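Local coordinates for protein kinase (PDB 3PY9) that forms the extracellular region of the Ser/Thr kinase PrkC of Staphylococcus aureus, whose PASTA domains probably sense peptidoglycan by binding muropeptides outside the membrane, at residues G32-S37 against V64-S69; K231-K236 against V277-K282. One frame throughout, in Å; residues are numbered along the deposited sequence.

Interaction 1: residues G32-S37 against V64-S69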
ATOM      1  N   GLY A  32     -16.485  57.406   1.076  1.00 34.03           N
ATOM      2  CA  GLY A  32     -16.092  57.438   2.474  1.00 33.63           C
ATOM      3  C   GLY A  32     -14.917  56.518   2.712  1.00 33.66           C
ATOM      4  O   GLY A  32     -14.034  56.390   1.864  1.00 33.13           O
ATOM      5  N   LYS A  33     -14.920  55.846   3.855  1.00 33.81           N
ATOM      6  CA  LYS A  33     -13.836  54.950   4.176  1.00 34.10           C
ATOM      7  C   LYS A  33     -13.938  53.659   3.362  1.00 34.49           C
ATOM      8  O   LYS A  33     -15.027  53.235   2.979  1.00 34.13           O
ATOM      9  CB  LYS A  33     -13.795  54.696   5.687  1.00 34.83           C
ATOM     10  CG  LYS A  33     -13.285  55.909   6.477  1.00 35.47           C
ATOM     11  CD  LYS A  33     -11.889  56.327   5.957  1.00 37.10           C
ATOM     12  CE  LYS A  33     -11.423  57.697   6.460  1.00 38.74           C
ATOM     13  NZ  LYS A  33     -10.373  58.291   5.531  1.00 39.61           N
ATOM     14  N   ILE A  34     -12.794  53.052   3.083  1.00 34.91           N
ATOM     15  CA  ILE A  34     -12.749  51.782   2.372  1.00 35.49           C
ATOM     16  C   ILE A  34     -12.233  50.729   3.329  1.00 35.74           C
ATOM     17  O   ILE A  34     -11.178  50.889   3.928  1.00 35.12           O
ATOM     18  CB  ILE A  34     -11.827  51.854   1.129  1.00 35.75           C
ATOM     19  CG1 ILE A  34     -12.325  52.908   0.140  1.00 35.07           C
ATOM     20  CG2 ILE A  34     -11.700  50.481   0.450  1.00 36.82           C
ATOM     21  CD1 ILE A  34     -11.251  53.357  -0.832  1.00 36.12           C
ATOM     22  N   SER A  35     -13.007  49.669   3.499  1.00 36.70           N
ATOM     23  CA  SER A  35     -12.561  48.515   4.275  1.00 37.38           C
ATOM     24  C   SER A  35     -12.759  47.227   3.475  1.00 38.44           C
ATOM     25  O   SER A  35     -13.432  47.219   2.435  1.00 38.52           O
ATOM     26  CB  SER A  35     -13.246  48.462   5.644  1.00 36.65           C
ATOM     27  OG  SER A  35     -14.645  48.566   5.524  1.00 35.95           O
ATOM     28  N   ARG A  36     -12.151  46.147   3.963  1.00 40.07           N
ATOM     29  CA  ARG A  36     -12.030  44.894   3.210  1.00 40.98           C
ATOM     30  C   ARG A  36     -12.524  43.721   4.034  1.00 41.54           C
ATOM     31  O   ARG A  36     -12.182  43.575   5.211  1.00 41.05           O
ATOM     32  CB  ARG A  36     -10.581  44.673   2.795  1.00 41.57           C
ATOM     33  CG  ARG A  36     -10.105  45.605   1.684  1.00 43.20           C
ATOM     34  CD  ARG A  36      -8.621  45.846   1.753  1.00 46.51           C
ATOM     35  NE  ARG A  36      -7.859  44.747   1.160  1.00 50.28           N
ATOM     36  CZ  ARG A  36      -7.118  43.866   1.838  1.00 51.86           C
ATOM     37  NH1 ARG A  36      -7.028  43.924   3.165  1.00 53.06           N
ATOM     38  NH2 ARG A  36      -6.464  42.917   1.174  1.00 52.73           N
ATOM     39  N   SER A  37     -13.357  42.901   3.407  1.00 41.88           N
ATOM     40  CA  SER A  37     -13.949  41.766   4.076  1.00 42.47           C
ATOM     41  C   SER A  37     -13.911  40.561   3.143  1.00 42.51           C
ATOM     42  O   SER A  37     -14.071  40.688   1.925  1.00 42.28           O
ATOM     43  CB  SER A  37     -15.387  42.093   4.495  1.00 43.00           C
ATOM     44  OG  SER A  37     -16.009  40.990   5.143  1.00 43.75           O
ATOM     45  N   VAL A  64     -20.071  58.091   1.790  1.00 31.70           N
ATOM     46  CA  VAL A  64     -20.618  56.746   1.850  1.00 31.31           C
ATOM     47  C   VAL A  64     -19.468  55.770   1.973  1.00 30.84           C
ATOM     48  O   VAL A  64     -18.669  55.614   1.046  1.00 30.55           O
ATOM     49  CB  VAL A  64     -21.532  56.381   0.614  1.00 31.92           C
ATOM     50  CG1 VAL A  64     -22.024  54.927   0.732  1.00 31.42           C
ATOM     51  CG2 VAL A  64     -22.748  57.320   0.501  1.00 31.19           C
ATOM     52  N   ASP A  65     -19.396  55.111   3.123  1.00 30.29           N
ATOM     53  CA  ASP A  65     -18.377  54.087   3.369  1.00 30.09           C
ATOM     54  C   ASP A  65     -18.634  52.852   2.532  1.00 29.59           C
ATOM     55  O   ASP A  65     -19.779  52.507   2.281  1.00 29.75           O
ATOM     56  CB  ASP A  65     -18.343  53.703   4.854  1.00 29.72           C
ATOM     57  CG  ASP A  65     -17.941  54.857   5.739  1.00 31.57           C
ATOM     58  OD1 ASP A  65     -17.383  55.871   5.219  1.00 30.92           O
ATOM     59  OD2 ASP A  65     -18.168  54.738   6.961  1.00 32.72           O
ATOM     60  N   VAL A  66     -17.566  52.178   2.115  1.00 29.59           N
ATOM     61  CA  VAL A  66     -17.705  50.962   1.298  1.00 29.85           C
ATOM     62  C   VAL A  66     -16.869  49.825   1.849  1.00 30.12           C
ATOM     63  O   VAL A  66     -15.776  50.045   2.364  1.00 30.19           O
ATOM     64  CB  VAL A  66     -17.334  51.212  -0.187  1.00 29.57           C
ATOM     65  CG1 VAL A  66     -18.258  52.309  -0.806  1.00 29.47           C
ATOM     66  CG2 VAL A  66     -15.865  51.604  -0.322  1.00 28.57           C
ATOM     67  N   VAL A  67     -17.420  48.617   1.788  1.00 31.04           N
ATOM     68  CA  VAL A  67     -16.682  47.402   2.124  1.00 31.39           C
ATOM     69  C   VAL A  67     -16.444  46.660   0.818  1.00 32.10           C
ATOM     70  O   VAL A  67     -17.368  46.509   0.029  1.00 32.32           O
ATOM     71  CB  VAL A  67     -17.462  46.502   3.092  1.00 31.48           C
ATOM     72  CG1 VAL A  67     -16.602  45.331   3.529  1.00 30.92           C
ATOM     73  CG2 VAL A  67     -17.961  47.301   4.334  1.00 31.52           C
ATOM     74  N   ILE A  68     -15.201  46.219   0.611  1.00 33.13           N
ATOM     75  CA  ILE A  68     -14.718  45.551  -0.610  1.00 34.23           C
ATOM     76  C   ILE A  68     -14.430  44.056  -0.354  1.00 35.76           C
ATOM     77  O   ILE A  68     -13.946  43.685   0.729  1.00 35.25           O
ATOM     78  CB  ILE A  68     -13.397  46.217  -1.110  1.00 34.09           C
ATOM     79  CG1 ILE A  68     -13.539  47.737  -1.193  1.00 33.68           C
ATOM     80  CG2 ILE A  68     -12.969  45.687  -2.476  1.00 35.32           C
ATOM     81  CD1 ILE A  68     -14.690  48.222  -2.042  1.00 31.80           C
ATOM     82  N   SER A  69     -14.737  43.203  -1.341  1.00 37.22           N
ATOM     83  CA  SER A  69     -14.425  41.772  -1.245  1.00 38.58           C
ATOM     84  C   SER A  69     -12.932  41.495  -1.349  1.00 39.75           C
ATOM     85  O   SER A  69     -12.257  42.006  -2.253  1.00 39.80           O
ATOM     86  CB  SER A  69     -15.170  40.945  -2.304  1.00 38.44           C
ATOM     87  OG  SER A  69     -14.773  39.573  -2.224  1.00 37.32           O
TER
HETATM   88  O   HOH W   1     -15.861  50.874   5.153  1.00 27.34           O

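Interaction 2: residues K231-K236 against V277-K282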
ATOM      1  N   LYS A 231      39.029 -24.201  16.578  1.00 34.08           N
ATOM      2  CA  LYS A 231      37.586 -24.179  16.586  1.00 33.91           C
ATOM      3  C   LYS A 231      37.057 -24.885  15.333  1.00 32.91           C
ATOM      4  O   LYS A 231      37.663 -24.827  14.268  1.00 32.87           O
ATOM      5  CB  LYS A 231      37.052 -22.744  16.708  1.00 34.40           C
ATOM      6  CG  LYS A 231      37.369 -22.045  18.045  1.00 36.56           C
ATOM      7  CD  LYS A 231      37.026 -22.886  19.292  1.00 38.30           C
ATOM      8  CE  LYS A 231      37.460 -22.198  20.600  1.00 39.85           C
ATOM      9  NZ  LYS A 231      38.952 -22.155  20.810  1.00 43.07           N
ATOM     10  N   SER A 232      35.939 -25.574  15.488  1.00 31.97           N
ATOM     11  CA  SER A 232      35.308 -26.277  14.388  1.00 30.86           C
ATOM     12  C   SER A 232      34.784 -25.308  13.340  1.00 30.67           C
ATOM     13  O   SER A 232      34.554 -24.120  13.607  1.00 29.99           O
ATOM     14  CB  SER A 232      34.178 -27.164  14.906  1.00 30.24           C
ATOM     15  OG  SER A 232      33.158 -26.408  15.534  1.00 29.56           O
ATOM     16  N   GLN A 233      34.640 -25.834  12.133  1.00 31.16           N
ATOM     17  CA  GLN A 233      33.980 -25.158  11.034  1.00 31.17           C
ATOM     18  C   GLN A 233      32.763 -25.976  10.675  1.00 32.07           C
ATOM     19  O   GLN A 233      32.770 -27.214  10.770  1.00 32.05           O
ATOM     20  CB  GLN A 233      34.890 -25.102   9.823  1.00 31.01           C
ATOM     21  CG  GLN A 233      36.141 -24.300  10.003  1.00 30.46           C
ATOM     22  CD  GLN A 233      37.016 -24.340   8.777  1.00 28.72           C
ATOM     23  OE1 GLN A 233      37.458 -25.395   8.359  1.00 28.47           O
ATOM     24  NE2 GLN A 233      37.265 -23.183   8.191  1.00 32.34           N
ATOM     25  N   LYS A 234      31.729 -25.288  10.228  1.00 32.33           N
ATOM     26  CA  LYS A 234      30.501 -25.940   9.849  1.00 34.27           C
ATOM     27  C   LYS A 234      30.463 -26.235   8.348  1.00 33.78           C
ATOM     28  O   LYS A 234      30.702 -25.363   7.511  1.00 33.28           O
ATOM     29  CB  LYS A 234      29.317 -25.064  10.228  1.00 34.07           C
ATOM     30  CG  LYS A 234      28.007 -25.837  10.394  1.00 36.34           C
ATOM     31  CD  LYS A 234      26.785 -24.893  10.455  1.00 36.56           C
ATOM     32  CE  LYS A 234      27.145 -23.471  10.893  1.00 38.58           C
ATOM     33  NZ  LYS A 234      27.869 -23.438  12.199  1.00 42.87           N
ATOM     34  N   VAL A 235      30.151 -27.479   8.023  1.00 33.76           N
ATOM     35  CA  VAL A 235      30.061 -27.898   6.642  1.00 34.80           C
ATOM     36  C   VAL A 235      28.590 -28.037   6.300  1.00 35.57           C
ATOM     37  O   VAL A 235      27.816 -28.581   7.085  1.00 34.97           O
ATOM     38  CB  VAL A 235      30.819 -29.220   6.397  1.00 34.50           C
ATOM     39  CG1 VAL A 235      30.780 -29.618   4.931  1.00 34.80           C
ATOM     40  CG2 VAL A 235      32.242 -29.083   6.876  1.00 33.54           C
ATOM     41  N   LYS A 236      28.216 -27.511   5.138  1.00 36.71           N
ATOM     42  CA  LYS A 236      26.874 -27.677   4.609  1.00 38.14           C
ATOM     43  C   LYS A 236      26.980 -28.173   3.178  1.00 38.95           C
ATOM     44  O   LYS A 236      27.656 -27.560   2.333  1.00 38.90           O
ATOM     45  CB  LYS A 236      26.084 -26.365   4.690  1.00 38.62           C
ATOM     46  CG  LYS A 236      25.683 -25.978   6.104  1.00 40.02           C
ATOM     47  CD  LYS A 236      24.859 -24.711   6.129  1.00 42.77           C
ATOM     48  CE  LYS A 236      24.942 -24.049   7.501  1.00 45.76           C
ATOM     49  NZ  LYS A 236      26.235 -23.295   7.651  1.00 49.27           N
ATOM     50  N   VAL A 277      29.515 -28.146  -1.639  1.00 33.61           N
ATOM     51  CA  VAL A 277      29.957 -28.252  -0.256  1.00 31.90           C
ATOM     52  C   VAL A 277      30.528 -26.900   0.156  1.00 31.26           C
ATOM     53  O   VAL A 277      31.546 -26.469  -0.388  1.00 30.82           O
ATOM     54  CB  VAL A 277      31.079 -29.295  -0.086  1.00 31.44           C
ATOM     55  CG1 VAL A 277      31.543 -29.336   1.360  1.00 30.68           C
ATOM     56  CG2 VAL A 277      30.646 -30.691  -0.557  1.00 31.75           C
ATOM     57  N   LYS A 278      29.888 -26.269   1.133  1.00 30.86           N
ATOM     58  CA  LYS A 278      30.366 -25.028   1.752  1.00 31.21           C
ATOM     59  C   LYS A 278      30.920 -25.260   3.159  1.00 31.35           C
ATOM     60  O   LYS A 278      30.477 -26.180   3.859  1.00 31.67           O
ATOM     61  CB  LYS A 278      29.234 -24.010   1.831  1.00 31.38           C
ATOM     62  CG  LYS A 278      28.603 -23.693   0.488  1.00 33.91           C
ATOM     63  CD  LYS A 278      27.634 -22.543   0.630  1.00 37.32           C
ATOM     64  CE  LYS A 278      26.918 -22.252  -0.661  1.00 38.38           C
ATOM     65  NZ  LYS A 278      25.870 -21.239  -0.387  1.00 38.78           N
ATOM     66  N   VAL A 279      31.892 -24.429   3.555  1.00 30.96           N
ATOM     67  CA  VAL A 279      32.544 -24.510   4.863  1.00 30.47           C
ATOM     68  C   VAL A 279      32.528 -23.108   5.457  1.00 31.42           C
ATOM     69  O   VAL A 279      33.125 -22.178   4.895  1.00 31.42           O
ATOM     70  CB  VAL A 279      34.007 -25.081   4.782  1.00 30.58           C
ATOM     71  CG1 VAL A 279      34.697 -24.974   6.120  1.00 27.60           C
ATOM     72  CG2 VAL A 279      34.017 -26.558   4.291  1.00 26.86           C
ATOM     73  N   ASP A 280      31.832 -22.950   6.580  1.00 31.69           N
ATOM     74  CA  ASP A 280      31.558 -21.603   7.114  1.00 32.55           C
ATOM     75  C   ASP A 280      31.071 -20.599   6.044  1.00 33.02           C
ATOM     76  O   ASP A 280      31.556 -19.466   5.978  1.00 33.50           O
ATOM     77  CB  ASP A 280      32.802 -21.053   7.813  1.00 31.89           C
ATOM     78  CG  ASP A 280      33.044 -21.694   9.158  1.00 32.45           C
ATOM     79  OD1 ASP A 280      32.131 -22.308   9.736  1.00 31.52           O
ATOM     80  OD2 ASP A 280      34.163 -21.572   9.652  1.00 35.74           O
ATOM     81  N   GLY A 281      30.118 -21.017   5.215  1.00 33.70           N
ATOM     82  CA  GLY A 281      29.481 -20.121   4.249  1.00 33.70           C
ATOM     83  C   GLY A 281      30.140 -20.011   2.887  1.00 34.02           C
ATOM     84  O   GLY A 281      29.521 -19.527   1.936  1.00 35.58           O
ATOM     85  N   LYS A 282      31.388 -20.444   2.780  1.00 33.63           N
ATOM     86  CA  LYS A 282      32.151 -20.330   1.545  1.00 33.33           C
ATOM     87  C   LYS A 282      32.192 -21.640   0.796  1.00 32.90           C
ATOM     88  O   LYS A 282      32.492 -22.676   1.386  1.00 33.17           O
ATOM     89  CB  LYS A 282      33.583 -19.899   1.848  1.00 33.80           C
ATOM     90  CG  LYS A 282      33.736 -18.444   2.291  1.00 34.91           C
ATOM     91  CD  LYS A 282      33.876 -17.526   1.076  1.00 37.04           C
ATOM     92  CE  LYS A 282      33.880 -16.058   1.478  1.00 37.86           C
ATOM     93  NZ  LYS A 282      32.583 -15.714   2.161  1.00 38.47           N
TER
HETATM   94  O   HOH W   2      34.973 -21.583  12.375  1.00 32.57           O
HETATM   95  O   HOH W   3      28.843 -23.896   5.861  1.00 42.90           O

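Interaction 1: residues G32-S37 against V64-S69
Gly32 opens the contact by giving its N-H to Val64 O, 2.8 Å from Gly32 N; the donor stands 66° out of the carbonyl plane. The next N-H, that of Lys33, also bonds across to 64-69, but to a side chain, before the regular ladder begins. With its CG beside its own backbone N (chi1 -64°), the side chain of Asp65 brings OD1 to the edge of 32-37, where it accepts Lys33 N at 2.8 Å from above the carboxylate plane and also lies close to Gly32 CA. From Lys33 O onward the backbones pair as parallel strands: Val66 N, Ser35 N, Ile68 N and Ser37 N each donate across, and Val66 N meets Lys33 O at 2.9 Å. Ile34 puts its two branches on different neighbours. CG1 runs alongside Val66, 3.8 Å from its CG2, while CG2 reaches Ile68 CG1 at 3.7 Å, on the face where Phe24 touches Val66 and Val17 touches Ile68, both from helix 17-26. On the other face a water bridges Ser35 OG, 2.6 Å away, to Val66 O, giving that carbonyl a second donor besides Ser35 N. At the end of the strand Ser37 CB rests on Val67 CG1 at 3.6 Å. In the three-stranded mixed sheet 63-69 is central and 47-51 its antiparallel neighbour; this sheet, packed against one helix, is the characteristic PASTA domain fold.

Interaction 2: residues K231-K236 against V277-K282
Asp280 turns its CG to lie beside its own backbone N (chi1 -75°), which swings the carboxylate across to 231-236, and Gln233 takes a similar first torsion (chi1 -64°) that lays its extended chain against both Asp280 and Val279. OD1 of Asp280 accepts Lys234 N at 3.0 Å, a nearly straight bond whose donor stands 46° out of the carboxylate plane. In return Asp280 N donates to Lys234 O at 2.8 Å, so one residue grips both backbone polar atoms of Lys234. A water joins the other oxygen, OD2, to Ser232 O. The Gln233 amide stands almost perpendicular to the carboxylate; Gln233 CG lies 3.4 Å from Asp280 OD2, and OE1 accepts the N-H of Thr226. Asp280 and Gly281 form the corner of a type I' turn, Val279 to Lys282, that closes the hairpin between strands 272-279 and 282-290 in the antiparallel sheet of the C-terminal PASTA-like domain. Just before the turn, Lys278 and Lys236 make a hydrogen-bonded pair, with Lys236 N 2.9 Å from Lys278 O and Lys278 N 2.8 Å from Lys236 O. Val235 and Val279 are the adjoining non-hydrogen-bonded pair, on the face toward strand 217-223, whose Val223 touches Val279. Val235 divides its methyls between two partners: CG1 meets Val277 CG1 at 3.7 Å, and CG2 meets Val279 CG2 at 4.0 Å. A second water, donating to Lys234 O, accepts from both Lys236 NZ and Gly281 N.

How the interactions relate
Interactions 1 and 2 lie on opposite sides of the centre of a long, extended chain, their own centres 88 Å apart and their nearest atoms about 70 Å apart. They follow one another in sequence and share no strand or sheet: 32-37 with 64-69 belongs to the first PASTA domain, whereas 231-236 with 277-282 belongs to the C-terminal PASTA-like domain, and two further PASTA domains come between them. The former is a parallel pairing in a small mixed sheet with a helix beside it; the latter is antiparallel, in an all-antiparallel sheet. Each stays within its own domain, consistent with an extracellular region built as separately folded domains in series.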